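Local coordinates for VirK protein (Legionella pneumophila, PDB 5XTA), which is of unproven function but belongs to the VirK family, adopts a novel fold and is probably exported by type II secretion, at residues T56-F62 with M74-F80. The protein carries 3 engineered substitutions. Sequence-based numbering, arbitrary orientation.
With SO4 (sulfate ion), chain F.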
# COMPACT_ATOMS: atom_id res chain seq x y z
N THR A 56 -6.55 -16.69 -3.87
CA THR A 56 -5.13 -16.49 -3.68
C THR A 56 -4.77 -15.04 -3.57
O THR A 56 -5.45 -14.17 -4.08
CB THR A 56 -4.29 -17.10 -4.82
OG1 THR A 56 -4.54 -16.38 -6.03
CG2 THR A 56 -4.64 -18.53 -5.05
N ALA A 57 -3.70 -14.79 -2.84
CA ALA A 57 -3.18 -13.43 -2.67
C ALA A 57 -1.78 -13.54 -2.20
O ALA A 57 -1.35 -14.61 -1.83
CB ALA A 57 -3.99 -12.65 -1.65
N SER A 58 -1.06 -12.44 -2.23
CA SER A 58 0.34 -12.44 -1.72
C SER A 58 0.74 -11.10 -1.16
O SER A 58 0.05 -10.08 -1.39
CB SER A 58 1.30 -12.85 -2.85
OG SER A 58 1.38 -11.87 -3.88
N ASP A 59 1.84 -11.10 -0.41
CA ASP A 59 2.36 -9.88 0.22
C ASP A 59 3.87 -9.99 0.28
O ASP A 59 4.40 -11.00 0.73
CB ASP A 59 1.78 -9.67 1.67
CG ASP A 59 2.34 -8.41 2.37
OD1 ASP A 59 2.11 -7.29 1.93
OD2 ASP A 59 3.03 -8.48 3.39
N ARG A 60 4.54 -8.99 -0.24
CA ARG A 60 5.99 -8.89 -0.18
C ARG A 60 6.30 -7.92 0.95
O ARG A 60 6.06 -6.70 0.84
CB ARG A 60 6.55 -8.35 -1.49
CG ARG A 60 8.08 -8.23 -1.45
CD ARG A 60 8.64 -7.62 -2.70
NE ARG A 60 8.31 -6.20 -2.78
CZ ARG A 60 8.98 -5.29 -3.49
NH1 ARG A 60 10.09 -5.58 -4.15
NH2 ARG A 60 8.56 -4.05 -3.49
N HIS A 61 6.79 -8.48 2.05
CA HIS A 61 7.05 -7.70 3.21
C HIS A 61 8.53 -7.44 3.49
O HIS A 61 9.27 -8.38 3.82
CB HIS A 61 6.44 -8.43 4.37
CG HIS A 61 6.56 -7.71 5.64
ND1 HIS A 61 5.82 -6.58 5.92
CD2 HIS A 61 7.34 -7.93 6.72
CE1 HIS A 61 6.13 -6.14 7.12
NE2 HIS A 61 7.06 -6.94 7.62
N PHE A 62 8.93 -6.16 3.49
CA PHE A 62 10.32 -5.81 3.77
C PHE A 62 10.61 -5.89 5.27
O PHE A 62 9.77 -5.50 6.09
CB PHE A 62 10.63 -4.41 3.30
CG PHE A 62 12.05 -4.03 3.49
CD1 PHE A 62 13.00 -4.32 2.51
CD2 PHE A 62 12.45 -3.33 4.63
CE1 PHE A 62 14.31 -3.92 2.64
CE2 PHE A 62 13.76 -2.94 4.79
CZ PHE A 62 14.69 -3.24 3.79
N MSE A 74 15.79 -7.80 3.78
CA MSE A 74 15.17 -8.97 3.19
C MSE A 74 13.73 -8.72 2.87
O MSE A 74 13.11 -7.82 3.44
CB MSE A 74 15.23 -10.12 4.19
CG MSE A 74 16.60 -10.76 4.21
SE MSE A 74 16.49 -12.08 5.64
CE MSE A 74 16.45 -10.73 7.08
N PHE A 75 13.18 -9.50 1.95
CA PHE A 75 11.71 -9.51 1.74
C PHE A 75 11.24 -10.87 2.20
O PHE A 75 11.81 -11.89 1.80
CB PHE A 75 11.31 -9.35 0.30
CG PHE A 75 11.60 -7.99 -0.27
CD1 PHE A 75 10.88 -6.88 0.17
CD2 PHE A 75 12.53 -7.82 -1.27
CE1 PHE A 75 11.13 -5.62 -0.37
CE2 PHE A 75 12.78 -6.58 -1.82
CZ PHE A 75 12.08 -5.47 -1.36
N ASP A 76 10.20 -10.87 3.04
CA ASP A 76 9.44 -12.07 3.34
C ASP A 76 8.26 -12.02 2.42
O ASP A 76 7.33 -11.25 2.65
CB ASP A 76 8.96 -12.08 4.79
CG ASP A 76 10.04 -12.42 5.75
OD1 ASP A 76 11.18 -12.77 5.35
OD2 ASP A 76 9.73 -12.32 6.95
N TYR A 77 8.30 -12.84 1.40
CA TYR A 77 7.20 -12.99 0.48
C TYR A 77 6.28 -14.14 0.91
O TYR A 77 6.69 -15.32 0.94
CB TYR A 77 7.74 -13.25 -0.92
CG TYR A 77 6.69 -13.58 -1.94
CD1 TYR A 77 5.88 -12.59 -2.46
CD2 TYR A 77 6.50 -14.88 -2.38
CE1 TYR A 77 4.92 -12.89 -3.43
CE2 TYR A 77 5.52 -15.19 -3.32
CZ TYR A 77 4.73 -14.18 -3.84
OH TYR A 77 3.77 -14.45 -4.76
N SER A 78 5.03 -13.80 1.20
CA SER A 78 4.03 -14.75 1.62
C SER A 78 2.99 -14.91 0.54
O SER A 78 2.43 -13.93 0.08
CB SER A 78 3.40 -14.28 2.90
OG SER A 78 4.37 -14.29 3.91
N LYS A 79 2.75 -16.17 0.15
CA LYS A 79 1.71 -16.56 -0.79
C LYS A 79 0.57 -17.28 -0.02
O LYS A 79 0.81 -18.25 0.69
CB LYS A 79 2.35 -17.45 -1.85
CG LYS A 79 1.40 -18.11 -2.84
CD LYS A 79 0.80 -17.09 -3.78
CE LYS A 79 -0.07 -17.81 -4.80
NZ LYS A 79 -0.85 -16.84 -5.57
N PHE A 80 -0.63 -16.73 -0.10
CA PHE A 80 -1.80 -17.21 0.65
C PHE A 80 -2.68 -17.94 -0.34
O PHE A 80 -2.92 -17.43 -1.43
CB PHE A 80 -2.59 -16.03 1.21
CG PHE A 80 -1.83 -15.19 2.18
CD1 PHE A 80 -1.89 -15.46 3.53
CD2 PHE A 80 -1.06 -14.12 1.75
CE1 PHE A 80 -1.19 -14.69 4.44
CE2 PHE A 80 -0.37 -13.34 2.67
CZ PHE A 80 -0.43 -13.63 4.02
S SO4 F . 11.19 -1.91 -4.59
O1 SO4 F . 9.87 -1.70 -3.95
O2 SO4 F . 11.62 -0.66 -5.25
O3 SO4 F . 11.08 -2.98 -5.60
O4 SO4 F . 12.18 -2.29 -3.56
O HOH W 1 1.75 -13.24 -6.50
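O1 of the sulfate ion takes a 2.7 Å hydrogen bond from R60 NH2, whose guanidinium also lies flat on the F75 ring of the antiparallel beta hairpin formed by strands 54-63 and 74-83. R60 NH1 reaches sulfate O3 at 3.1 Å, in the guanidinium plane and fairly straight (N-H...O 163°). The sulfate, probably from the crystallisation liquor, also receives bonds from R60 of each of the other three subunits, so one anion gathers four arginines and would probably offset part of their positive charge. Guanidinium and F75 ring planes are only 11° apart with centres at 4.2 Å, a flat stack; it is also a cation-pi contact, off-centre because R60 CZ lies well to the side of the ring normal. R60 CD adds a CH-pi contact over the same ring, 3.8 Å from its centroid. The R60 chain is extended as far as CD, then bends at chi3, which brings its end back across F75. F62 and F75 form an offset edge-to-face pair (planes at 72°), with F62 CD1 reaching the F75 rim, 3.7 Å from F75 CE1.

Three hydrogen-bonded pairs, A57 with F80, D59 with S78 and H61 with D76, each contribute two backbone bonds, the D76 N to H61 O bond measuring 2.8 Å. On the R60 face, S58 CB packs against OH and CE1 of Y77, and Y77 OH also bonds D65 of the second subunit. On the D59 face, F80 meets the F22 ring of strand 21-25, while D59 OD1 bonds N45 of the third subunit. One water bridges S58 and Y77, 3.0 Å from S58 OG and donating to Y77 OH at 2.9 Å.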